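Local coordinates for ABC sugar transporter, periplasmic sugar binding protein (Legionella pneumophila subsp. pneumophila, PDB 3ROT) that probably binds a sugar in the periplasm and delivers it to an ABC transporter for uptake, at residues K5-H11 with P62-T68; Q14-W18 with D225-N229; E31-D35 with V259-R263; T68-D72 with P140-G144. All coordinates share one frame; numbering follows the deposited sequence.

In the fold
The two-lobed fold of a type I periplasmic binding protein organises all four contacts. Contact 1 pairs two strands of the sheet in the lobe that begins the chain, and contact 3 lies at the outer end of that lobe, away from the cleft, with centres about 13 Å apart and Tyr6 touching both. Contacts 2 and 4 join this lobe to the other one across the cleft; their centres lie about 19 Å apart. Bound glycerol, probably from the crystallisation liquor, is hydrogen-bonded by His11 of contact 1, Asp225 of contact 2 and His142 of contact 4, consistent with the sugar site lying in this cleft. The nearest atoms of contact 3 are about 16 Å from contact 2 and 14 Å from contact 4.

Contact 1 (K5-H11 with P62-T68); sequences KYYLITH and PSGIATT
Strands 5-9 and 64-67 run parallel, their axes 12° apart and 4.6 Å at closest approach, and are joined by backbone bonds such as Ala66 N to Tyr7 O (2.8 Å) and Ile9 N to Ala66 O (2.8 Å). Before the second strand, Ser63 N bonds to Lys5 O. On the face carrying Tyr6, Leu8 and Ala66, the CB of Ser63 sits over the Tyr6 ring in a CH-pi contact, 3.9 Å from its centroid, while Tyr6 OH is held by Asn262. The other face is lined by Tyr7, Ile9 and Ile65. Pro62 CB meets the edge of the Tyr7 ring in plane, 3.5 Å from CD2, and Ile9 CD1 packs on Ile65 CG2 at 3.9 Å. Helices 16-32 and 47-59 cover these two faces, respectively. Beyond the strand ends, with CG between its backbone N and carbonyl carbon (chi1 52°), the His11 imidazole crosses Thr68 at about a right angle, and ND1 and Thr68 OG1 share a 2.7 Å hydrogen bond at the ring edge. Gln50 also bonds to that hydroxyl. The apolar pairing thus gives way to a polar group at the C-terminal ends of the strands, where the bond to Thr68 would restrain the rotation of a histidine whose NE2 meets bound glycerol.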
loop_
_atom_site.group_PDB
_atom_site.type_symbol
_atom_site.label_atom_id
_atom_site.label_comp_id
_atom_site.label_asym_id
_atom_site.label_seq_id
_atom_site.Cartn_x
_atom_site.Cartn_y
_atom_site.Cartn_z
ATOM N N LYS A 5 11.380 -22.304 18.020
ATOM C CA LYS A 5 10.550 -21.149 17.672
ATOM C C LYS A 5 11.322 -19.837 17.560
ATOM O O LYS A 5 12.091 -19.468 18.448
ATOM C CB LYS A 5 9.423 -20.992 18.695
ATOM C CG LYS A 5 8.493 -19.845 18.376
ATOM C CD LYS A 5 7.934 -19.960 16.956
ATOM C CE LYS A 5 6.884 -18.896 16.675
ATOM N NZ LYS A 5 5.788 -18.960 17.678
ATOM N N TYR A 6 11.094 -19.131 16.459
ATOM C CA TYR A 6 11.750 -17.852 16.221
ATOM C C TYR A 6 10.726 -16.782 15.861
ATOM O O TYR A 6 9.650 -17.085 15.342
ATOM C CB TYR A 6 12.779 -17.982 15.092
ATOM C CG TYR A 6 13.952 -18.868 15.441
ATOM C CD1 TYR A 6 15.064 -18.361 16.124
ATOM C CD2 TYR A 6 13.933 -20.227 15.127
ATOM C CE1 TYR A 6 16.122 -19.190 16.481
ATOM C CE2 TYR A 6 14.981 -21.059 15.483
ATOM C CZ TYR A 6 16.072 -20.539 16.159
ATOM O OH TYR A 6 17.109 -21.374 16.520
ATOM N N TYR A 7 11.076 -15.528 16.133
ATOM C CA TYR A 7 10.196 -14.398 15.843
ATOM C C TYR A 7 10.897 -13.323 15.020
ATOM O O TYR A 7 12.083 -13.051 15.217
ATOM C CB TYR A 7 9.713 -13.740 17.139
ATOM C CG TYR A 7 8.664 -14.510 17.911
ATOM C CD1 TYR A 7 7.318 -14.440 17.557
ATOM C CD2 TYR A 7 9.014 -15.277 19.019
ATOM C CE1 TYR A 7 6.345 -15.111 18.295
ATOM C CE2 TYR A 7 8.047 -15.955 19.763
ATOM C CZ TYR A 7 6.720 -15.863 19.396
ATOM O OH TYR A 7 5.759 -16.504 20.144
ATOM N N LEU A 8 10.154 -12.727 14.096
ATOM C CA LEU A 8 10.656 -11.625 13.285
ATOM C C LEU A 8 9.640 -10.522 13.554
ATOM O O LEU A 8 8.482 -10.619 13.157
ATOM C CB LEU A 8 10.694 -11.980 11.791
ATOM C CG LEU A 8 10.966 -10.814 10.820
ATOM C CD1 LEU A 8 12.164 -9.989 11.290
ATOM C CD2 LEU A 8 11.214 -11.357 9.412
ATOM N N ILE A 9 10.068 -9.484 14.255
ATOM C CA ILE A 9 9.169 -8.403 14.606
ATOM C C ILE A 9 9.580 -7.089 13.954
ATOM O O ILE A 9 10.750 -6.710 13.987
ATOM C CB ILE A 9 9.118 -8.272 16.148
ATOM C CG1 ILE A 9 8.824 -9.654 16.752
ATOM C CG2 ILE A 9 8.055 -7.258 16.556
ATOM C CD1 ILE A 9 8.801 -9.734 18.273
ATOM N N THR A 10 8.618 -6.401 13.338
ATOM C CA THR A 10 8.893 -5.128 12.685
ATOM C C THR A 10 7.860 -4.075 13.060
ATOM O O THR A 10 6.882 -4.363 13.742
ATOM C CB THR A 10 8.928 -5.262 11.137
ATOM O OG1 THR A 10 7.626 -5.610 10.649
ATOM C CG2 THR A 10 9.937 -6.335 10.722
ATOM N N HIS A 11 8.098 -2.849 12.617
ATOM C CA HIS A 11 7.199 -1.741 12.912
ATOM C C HIS A 11 6.237 -1.448 11.762
ATOM O O HIS A 11 5.438 -0.524 11.839
ATOM C CB HIS A 11 8.014 -0.479 13.232
ATOM C CG HIS A 11 9.038 -0.145 12.193
ATOM N ND1 HIS A 11 10.321 -0.655 12.218
ATOM C CD2 HIS A 11 8.954 0.611 11.072
ATOM C CE1 HIS A 11 10.982 -0.226 11.158
ATOM N NE2 HIS A 11 10.176 0.543 10.445
ATOM N N PRO A 62 11.109 -17.868 23.332
ATOM C CA PRO A 62 11.511 -18.369 22.014
ATOM C C PRO A 62 13.020 -18.603 21.907
ATOM O O PRO A 62 13.789 -18.170 22.763
ATOM C CB PRO A 62 11.031 -17.268 21.076
ATOM C CG PRO A 62 11.255 -16.041 21.890
ATOM C CD PRO A 62 10.714 -16.448 23.246
ATOM N N SER A 63 13.435 -19.293 20.853
ATOM C CA SER A 63 14.847 -19.573 20.625
ATOM C C SER A 63 15.597 -18.305 20.209
ATOM O O SER A 63 16.812 -18.195 20.403
ATOM C CB SER A 63 15.006 -20.641 19.539
ATOM O OG SER A 63 14.431 -21.877 19.940
ATOM N N GLY A 64 14.870 -17.349 19.640
ATOM C CA GLY A 64 15.493 -16.113 19.216
ATOM C C GLY A 64 14.488 -15.154 18.615
ATOM O O GLY A 64 13.388 -15.551 18.228
ATOM N N ILE A 65 14.873 -13.883 18.541
ATOM C CA ILE A 65 14.022 -12.847 17.986
ATOM C C ILE A 65 14.838 -11.892 17.139
ATOM O O ILE A 65 15.951 -11.509 17.510
ATOM C CB ILE A 65 13.326 -12.009 19.097
ATOM C CG1 ILE A 65 12.327 -12.870 19.872
ATOM C CG2 ILE A 65 12.584 -10.819 18.478
ATOM C CD1 ILE A 65 11.642 -12.123 21.001
ATOM N N ALA A 66 14.294 -11.538 15.981
ATOM C CA ALA A 66 14.929 -10.568 15.110
ATOM C C ALA A 66 13.907 -9.438 15.154
ATOM O O ALA A 66 12.701 -9.686 15.065
ATOM C CB ALA A 66 15.076 -11.112 13.703
ATOM N N THR A 67 14.371 -8.207 15.335
ATOM C CA THR A 67 13.441 -7.094 15.407
ATOM C C THR A 67 14.064 -5.774 14.960
ATOM O O THR A 67 15.277 -5.599 15.013
ATOM C CB THR A 67 12.882 -6.928 16.852
ATOM O OG1 THR A 67 11.853 -5.932 16.861
ATOM C CG2 THR A 67 13.975 -6.503 17.821
ATOM N N THR A 68 13.225 -4.866 14.482
ATOM C CA THR A 68 13.685 -3.550 14.085
ATOM C C THR A 68 13.635 -2.751 15.391
ATOM O O THR A 68 12.910 -3.112 16.313
ATOM C CB THR A 68 12.737 -2.904 13.047
ATOM O OG1 THR A 68 11.476 -2.625 13.661
ATOM C CG2 THR A 68 12.505 -3.841 11.870
#

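Contact 2 (Q14-W18 with D225-N229); sequences QDPYW and DKTPN
Thr227 CG2 packs against the start of helix 16-32, touching Pro16 CB at 3.8 Å and approaching Asp15 OD1 at 3.9 Å. The methyl lies anti to the carbonyl carbon of its own residue (OG1 chi1 62°), which directs it at Pro16 while OG1 bonds to Thr230. Asp225 makes the other close approach: its carboxylate crosses the Tyr17 ring obliquely, the two planes 32° apart, with OD1 3.5 Å from CD1. Gln245 also holds that oxygen. Between these two points a single water bridges the buried carboxylates, donating to Asp15 OD2 at 2.6 Å and to Asp225 OD2 at a short 2.5 Å. The two OD2 atoms stand 4.6 Å apart, and the water may ease the repulsion expected if both groups are charged. The proline-to-proline side, toward the second subunit, is looser. Pro16 CB only grazes Pro228 CD at 4.2 Å, and both prolines are partly exposed; there Gln205 of the second subunit bonds to Pro16 O and Leu208 of that subunit packs on Pro228. Asp225 OD2 also bonds to bound glycerol. Asp15 and Thr227 each stand at the N-cap of a helix, so the starts of two helices, one from each lobe, come together at the cleft, consistent with the two-lobed periplasmic binding protein fold, in which helix N-termini commonly border the ligand cleft.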
loop_
_atom_site.group_PDB
_atom_site.type_symbol
_atom_site.label_atom_id
_atom_site.label_comp_id
_atom_site.label_asym_id
_atom_site.label_seq_id
_atom_site.Cartn_x
_atom_site.Cartn_y
_atom_site.Cartn_z
ATOM N N GLN A 14 3.150 -2.986 5.388
ATOM C CA GLN A 14 2.504 -2.662 4.115
ATOM C C GLN A 14 3.492 -2.399 2.977
ATOM O O GLN A 14 3.259 -2.800 1.837
ATOM C CB GLN A 14 1.575 -1.452 4.284
ATOM C CG GLN A 14 0.491 -1.616 5.355
ATOM C CD GLN A 14 -0.154 -3.000 5.359
ATOM O OE1 GLN A 14 0.351 -3.932 5.990
ATOM N NE2 GLN A 14 -1.274 -3.140 4.648
ATOM N N ASP A 15 4.584 -1.713 3.288
ATOM C CA ASP A 15 5.609 -1.410 2.297
ATOM C C ASP A 15 6.061 -2.730 1.652
ATOM O O ASP A 15 6.374 -3.684 2.359
ATOM C CB ASP A 15 6.801 -0.750 2.998
ATOM C CG ASP A 15 7.778 -0.104 2.031
ATOM O OD1 ASP A 15 7.948 -0.619 0.906
ATOM O OD2 ASP A 15 8.396 0.916 2.413
ATOM N N PRO A 16 6.083 -2.804 0.307
ATOM C CA PRO A 16 6.509 -4.017 -0.408
ATOM C C PRO A 16 7.893 -4.469 0.069
ATOM O O PRO A 16 8.290 -5.623 -0.121
ATOM C CB PRO A 16 6.525 -3.564 -1.863
ATOM C CG PRO A 16 5.395 -2.610 -1.910
ATOM C CD PRO A 16 5.574 -1.797 -0.641
ATOM N N TYR A 17 8.620 -3.532 0.674
ATOM C CA TYR A 17 9.948 -3.767 1.225
ATOM C C TYR A 17 9.915 -4.867 2.274
ATOM O O TYR A 17 10.809 -5.715 2.335
ATOM C CB TYR A 17 10.457 -2.485 1.885
ATOM C CG TYR A 17 11.711 -2.659 2.710
ATOM C CD1 TYR A 17 12.965 -2.683 2.105
ATOM C CD2 TYR A 17 11.645 -2.767 4.107
ATOM C CE1 TYR A 17 14.127 -2.803 2.865
ATOM C CE2 TYR A 17 12.804 -2.887 4.872
ATOM C CZ TYR A 17 14.040 -2.901 4.240
ATOM O OH TYR A 17 15.194 -2.989 4.980
ATOM N N TRP A 18 8.893 -4.818 3.122
ATOM C CA TRP A 18 8.730 -5.792 4.187
ATOM C C TRP A 18 8.465 -7.201 3.672
ATOM O O TRP A 18 9.069 -8.152 4.150
ATOM C CB TRP A 18 7.595 -5.380 5.121
ATOM C CG TRP A 18 7.842 -4.081 5.821
ATOM C CD1 TRP A 18 7.075 -2.949 5.746
ATOM C CD2 TRP A 18 8.928 -3.774 6.707
ATOM N NE1 TRP A 18 7.620 -1.958 6.526
ATOM C CE2 TRP A 18 8.758 -2.433 7.123
ATOM C CE3 TRP A 18 10.034 -4.498 7.181
ATOM C CZ2 TRP A 18 9.648 -1.800 8.005
ATOM C CZ3 TRP A 18 10.924 -3.867 8.060
ATOM C CH2 TRP A 18 10.724 -2.529 8.456
ATOM N N ASP A 225 15.013 1.510 -1.664
ATOM C CA ASP A 225 14.276 0.262 -1.845
ATOM C C ASP A 225 13.682 0.069 -3.220
ATOM O O ASP A 225 12.796 0.818 -3.638
ATOM C CB ASP A 225 13.176 0.140 -0.792
ATOM C CG ASP A 225 13.677 0.458 0.607
ATOM O OD1 ASP A 225 14.820 0.070 0.935
ATOM O OD2 ASP A 225 12.922 1.088 1.377
ATOM N N LYS A 226 14.164 -0.962 -3.908
ATOM C CA LYS A 226 13.699 -1.269 -5.250
ATOM C C LYS A 226 12.450 -2.149 -5.242
ATOM O O LYS A 226 12.514 -3.337 -5.542
ATOM C CB LYS A 226 14.811 -1.953 -6.053
ATOM C CG LYS A 226 16.011 -1.053 -6.352
ATOM C CD LYS A 226 17.030 -1.746 -7.251
ATOM C CE LYS A 226 18.193 -0.816 -7.577
ATOM N NZ LYS A 226 19.207 -1.447 -8.471
ATOM N N THR A 227 11.319 -1.554 -4.880
ATOM C CA THR A 227 10.039 -2.259 -4.856
ATOM C C THR A 227 9.569 -2.350 -6.312
ATOM O O THR A 227 10.089 -1.644 -7.177
ATOM C CB THR A 227 8.985 -1.469 -4.053
ATOM O OG1 THR A 227 8.769 -0.203 -4.682
ATOM C CG2 THR A 227 9.450 -1.240 -2.621
ATOM N N PRO A 228 8.588 -3.223 -6.600
ATOM C CA PRO A 228 8.069 -3.383 -7.962
ATOM C C PRO A 228 7.721 -2.065 -8.644
ATOM O O PRO A 228 8.118 -1.821 -9.781
ATOM C CB PRO A 228 6.847 -4.276 -7.754
ATOM C CG PRO A 228 7.329 -5.190 -6.656
ATOM C CD PRO A 228 7.995 -4.226 -5.691
ATOM N N ASN A 229 6.977 -1.209 -7.955
ATOM C CA ASN A 229 6.610 0.069 -8.539
ATOM C C ASN A 229 7.836 0.964 -8.729
ATOM O O ASN A 229 7.918 1.707 -9.704
ATOM C CB ASN A 229 5.589 0.792 -7.669
ATOM C CG ASN A 229 4.883 1.889 -8.428
ATOM O OD1 ASN A 229 4.323 1.643 -9.502
ATOM N ND2 ASN A 229 4.912 3.107 -7.894
HETATM O O HOH W 1 10.532 1.627 1.054
#

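Contact 3 (E31-D35 with V259-R263); sequences ELKVD and VLMNR
Val259 packs against Leu32, in the last turn of helix 16-32, and Val34 just after it. The Leu32 and Val259 side chains run past each other in opposite directions, Leu32 CD1 3.8 Å from Val259 CB, and Val34 reaches toward Val259 tip to tip, Val34 CG1 to Val259 CG2 at 4.0 Å. One turn further along helix 247-264, Arg263 stretches its chain, extended from CG to NE, back over Val259, whose CG1 lies 3.5 Å above the guanidinium plane near its rim. The edge of that group faces Leu32 O: NH2 makes a hydrogen bond modelled at 2.4 Å, too short for its length to be trusted, and NH1 adds a weak one at 3.2 Å. Val34 CG1 also approaches NH2, at 3.5 Å. The carbonyl is presented by a Schellman motif, in which Lys33 leaves the helix with positive phi (61°) and the chain turns toward strand 35-39; the arginine thus covers the C-terminal end of helix 16-32. Lys33 NZ adds a bond across the same turn, to Glu31 O at 3.0 Å. Further out, Tyr6 of strand 5-9 packs on both Val34 and Val259, and Asn262 ND2 bonds to Ser63 O. Glu31 OE2 makes another link to helix 247-264 through the hydroxyl of Tyr252.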
loop_
_atom_site.group_PDB
_atom_site.type_symbol
_atom_site.label_atom_id
_atom_site.label_comp_id
_atom_site.label_asym_id
_atom_site.label_seq_id
_atom_site.Cartn_x
_atom_site.Cartn_y
_atom_site.Cartn_z
ATOM N N GLU A 31 14.378 -23.798 4.988
ATOM C CA GLU A 31 15.565 -24.605 4.713
ATOM C C GLU A 31 16.245 -25.117 5.974
ATOM O O GLU A 31 16.847 -26.187 5.967
ATOM C CB GLU A 31 16.580 -23.811 3.891
ATOM C CG GLU A 31 16.000 -23.209 2.628
ATOM C CD GLU A 31 17.035 -23.047 1.535
ATOM O OE1 GLU A 31 17.415 -24.081 0.936
ATOM O OE2 GLU A 31 17.469 -21.894 1.284
ATOM N N LEU A 32 16.153 -24.351 7.053
ATOM C CA LEU A 32 16.768 -24.747 8.311
ATOM C C LEU A 32 15.807 -25.552 9.172
ATOM O O LEU A 32 16.180 -26.026 10.236
ATOM C CB LEU A 32 17.253 -23.514 9.077
ATOM C CG LEU A 32 18.371 -22.737 8.376
ATOM C CD1 LEU A 32 18.700 -21.491 9.159
ATOM C CD2 LEU A 32 19.599 -23.611 8.245
ATOM N N LYS A 33 14.566 -25.687 8.714
ATOM C CA LYS A 33 13.551 -26.460 9.431
ATOM C C LYS A 33 13.198 -25.964 10.837
ATOM O O LYS A 33 13.107 -26.751 11.778
ATOM C CB LYS A 33 13.990 -27.926 9.498
ATOM C CG LYS A 33 14.398 -28.482 8.140
ATOM C CD LYS A 33 15.164 -29.786 8.271
ATOM C CE LYS A 33 16.183 -29.924 7.146
ATOM N NZ LYS A 33 17.243 -28.861 7.223
ATOM N N VAL A 34 13.004 -24.658 10.983
ATOM C CA VAL A 34 12.621 -24.102 12.274
ATOM C C VAL A 34 11.305 -23.368 12.064
ATOM O O VAL A 34 10.920 -23.091 10.926
ATOM C CB VAL A 34 13.678 -23.102 12.831
ATOM C CG1 VAL A 34 14.993 -23.823 13.115
ATOM C CG2 VAL A 34 13.893 -21.965 11.845
ATOM N N ASP A 35 10.603 -23.076 13.151
ATOM C CA ASP A 35 9.343 -22.363 13.046
ATOM C C ASP A 35 9.595 -20.868 13.178
ATOM O O ASP A 35 10.445 -20.436 13.955
ATOM C CB ASP A 35 8.356 -22.834 14.117
ATOM C CG ASP A 35 7.910 -24.279 13.904
ATOM O OD1 ASP A 35 7.758 -24.693 12.732
ATOM O OD2 ASP A 35 7.700 -24.997 14.910
ATOM N N VAL A 259 19.692 -19.205 14.204
ATOM C CA VAL A 259 19.684 -20.663 14.249
ATOM C C VAL A 259 21.079 -21.249 14.464
ATOM O O VAL A 259 21.259 -22.103 15.331
ATOM C CB VAL A 259 19.076 -21.263 12.956
ATOM C CG1 VAL A 259 19.206 -22.793 12.970
ATOM C CG2 VAL A 259 17.611 -20.860 12.837
ATOM N N LEU A 260 22.059 -20.789 13.683
ATOM C CA LEU A 260 23.434 -21.271 13.808
ATOM C C LEU A 260 23.917 -21.053 15.235
ATOM O O LEU A 260 24.724 -21.812 15.766
ATOM C CB LEU A 260 24.362 -20.529 12.837
ATOM C CG LEU A 260 24.189 -20.793 11.335
ATOM C CD1 LEU A 260 25.094 -19.853 10.535
ATOM C CD2 LEU A 260 24.515 -22.240 11.026
HETATM N N MSE A 261 23.408 -19.997 15.849
HETATM C CA MSE A 261 23.776 -19.659 17.207
HETATM C C MSE A 261 23.258 -20.714 18.190
HETATM O O MSE A 261 23.987 -21.155 19.075
HETATM C CB MSE A 261 23.212 -18.282 17.549
HETATM C CG MSE A 261 23.523 -17.818 18.943
HETATM SE SE MSE A 261 22.644 -16.141 19.339
HETATM C CE MSE A 261 23.860 -15.568 20.735
ATOM N N ASN A 262 22.007 -21.126 18.021
ATOM C CA ASN A 262 21.421 -22.124 18.907
ATOM C C ASN A 262 21.919 -23.546 18.651
ATOM O O ASN A 262 22.174 -24.289 19.591
ATOM C CB ASN A 262 19.892 -22.096 18.807
ATOM C CG ASN A 262 19.296 -20.813 19.364
ATOM O OD1 ASN A 262 19.626 -20.393 20.474
ATOM N ND2 ASN A 262 18.407 -20.194 18.602
ATOM N N ARG A 263 22.061 -23.918 17.386
ATOM C CA ARG A 263 22.510 -25.263 17.029
ATOM C C ARG A 263 24.003 -25.533 17.154
ATOM O O ARG A 263 24.406 -26.669 17.410
ATOM C CB ARG A 263 22.112 -25.595 15.591
ATOM C CG ARG A 263 20.661 -25.923 15.400
ATOM C CD ARG A 263 20.362 -26.163 13.936
ATOM N NE ARG A 263 18.929 -26.332 13.713
ATOM C CZ ARG A 263 18.368 -26.408 12.514
ATOM N NH1 ARG A 263 19.117 -26.328 11.419
ATOM N NH2 ARG A 263 17.057 -26.578 12.413
#

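Contact 4 (T68-D72 with P140-G144); sequences TIPSD and PGHIG
Across the interlobe cleft of this periplasmic binding protein fold, the loop after strand 64-67 meets the N-terminus of helix 143-158. Pro70 O and Ile143 N form the one hydrogen bond between the two segments, 3.3 Å long; it is nearly straight at the hydrogen (175°), although the donor stands above the carbonyl plane, 41° out of it. The Ile143 side chain packs along the same loop. With CG1 between its backbone N and carbonyl carbon (chi1 64°), CD1 is carried to Ile69 O at 3.3 Å, while CG2 turns to the carboxylate of Asp72, 3.7 Å from OD2. The aliphatic branches thus lie against backbone carbonyls and a carboxylate. Asp72 has its polar anchor in the backbone N of Lys97, which bonds to OD1. Pro70 CB rests over one face of the His142 imidazole, 4.4 Å from CD2. His142 is the N-cap of helix 143-158, and its ND1 accepts a weak capping bond from Gly144 N in the plane of the ring, at 2.8 Å. This leaves NE2 to bond to a bound glycerol, and the ring also meets that of His11, their planes nearly perpendicular. Thr94, in the loop after strand 89-92, touches both His142 and Ile143, and backbone bonds join Ile69 to it and Thr68 to Ile9. The helix start therefore docks against loops at the C-terminal ends of neighbouring parallel strands 5-9, 64-67 and 89-92, of which the one holding residues 68-72 leads on into helix 76-85.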
loop_
_atom_site.group_PDB
_atom_site.type_symbol
_atom_site.label_atom_id
_atom_site.label_comp_id
_atom_site.label_asym_id
_atom_site.label_seq_id
_atom_site.Cartn_x
_atom_site.Cartn_y
_atom_site.Cartn_z
ATOM N N THR A 68 13.225 -4.866 14.482
ATOM C CA THR A 68 13.685 -3.550 14.085
ATOM C C THR A 68 13.635 -2.751 15.391
ATOM O O THR A 68 12.910 -3.112 16.313
ATOM C CB THR A 68 12.737 -2.904 13.047
ATOM O OG1 THR A 68 11.476 -2.625 13.661
ATOM C CG2 THR A 68 12.505 -3.841 11.870
ATOM N N ILE A 69 14.422 -1.686 15.486
ATOM C CA ILE A 69 14.432 -0.870 16.687
ATOM C C ILE A 69 14.490 0.579 16.206
ATOM O O ILE A 69 15.548 1.213 16.242
ATOM C CB ILE A 69 15.660 -1.210 17.574
ATOM C CG1 ILE A 69 15.785 -2.732 17.722
ATOM C CG2 ILE A 69 15.512 -0.550 18.955
ATOM C CD1 ILE A 69 16.974 -3.207 18.580
ATOM N N PRO A 70 13.344 1.111 15.729
ATOM C CA PRO A 70 13.194 2.477 15.210
ATOM C C PRO A 70 13.096 3.594 16.245
ATOM O O PRO A 70 12.778 4.726 15.893
ATOM C CB PRO A 70 11.931 2.382 14.370
ATOM C CG PRO A 70 11.087 1.476 15.193
ATOM C CD PRO A 70 12.066 0.381 15.620
ATOM N N SER A 71 13.359 3.278 17.510
ATOM C CA SER A 71 13.296 4.273 18.579
ATOM C C SER A 71 14.422 4.051 19.585
ATOM O O SER A 71 14.771 2.910 19.896
ATOM C CB SER A 71 11.950 4.193 19.299
ATOM O OG SER A 71 11.898 5.082 20.405
ATOM N N ASP A 72 14.987 5.143 20.092
ATOM C CA ASP A 72 16.065 5.046 21.068
ATOM C C ASP A 72 15.537 4.820 22.486
ATOM O O ASP A 72 16.307 4.473 23.381
ATOM C CB ASP A 72 16.932 6.314 21.057
ATOM C CG ASP A 72 17.837 6.403 19.841
ATOM O OD1 ASP A 72 18.621 5.458 19.600
ATOM O OD2 ASP A 72 17.776 7.428 19.130
ATOM N N PRO A 140 8.432 10.777 10.612
ATOM C CA PRO A 140 9.294 11.477 11.567
ATOM C C PRO A 140 9.295 10.604 12.832
ATOM O O PRO A 140 8.285 9.984 13.165
ATOM C CB PRO A 140 8.568 12.807 11.764
ATOM C CG PRO A 140 7.964 13.046 10.414
ATOM C CD PRO A 140 7.393 11.675 10.078
ATOM N N GLY A 141 10.420 10.529 13.525
ATOM C CA GLY A 141 10.464 9.691 14.709
ATOM C C GLY A 141 11.251 8.426 14.417
ATOM O O GLY A 141 11.866 7.853 15.313
ATOM N N HIS A 142 11.228 7.987 13.159
ATOM C CA HIS A 142 11.972 6.797 12.742
ATOM C C HIS A 142 13.453 7.182 12.721
ATOM O O HIS A 142 13.896 7.923 11.842
ATOM C CB HIS A 142 11.519 6.364 11.347
ATOM C CG HIS A 142 12.140 5.086 10.873
ATOM N ND1 HIS A 142 13.501 4.870 10.882
ATOM C CD2 HIS A 142 11.591 3.984 10.313
ATOM C CE1 HIS A 142 13.763 3.694 10.342
ATOM N NE2 HIS A 142 12.621 3.136 9.986
ATOM N N ILE A 143 14.222 6.666 13.678
ATOM C CA ILE A 143 15.640 7.012 13.785
ATOM C C ILE A 143 16.505 6.608 12.594
ATOM O O ILE A 143 17.556 7.211 12.344
ATOM C CB ILE A 143 16.249 6.438 15.086
ATOM C CG1 ILE A 143 16.212 4.906 15.068
ATOM C CG2 ILE A 143 15.475 6.975 16.284
ATOM C CD1 ILE A 143 16.742 4.268 16.354
ATOM N N GLY A 144 16.059 5.601 11.855
ATOM C CA GLY A 144 16.809 5.173 10.687
ATOM C C GLY A 144 16.652 6.211 9.590
ATOM O O GLY A 144 17.628 6.619 8.955
#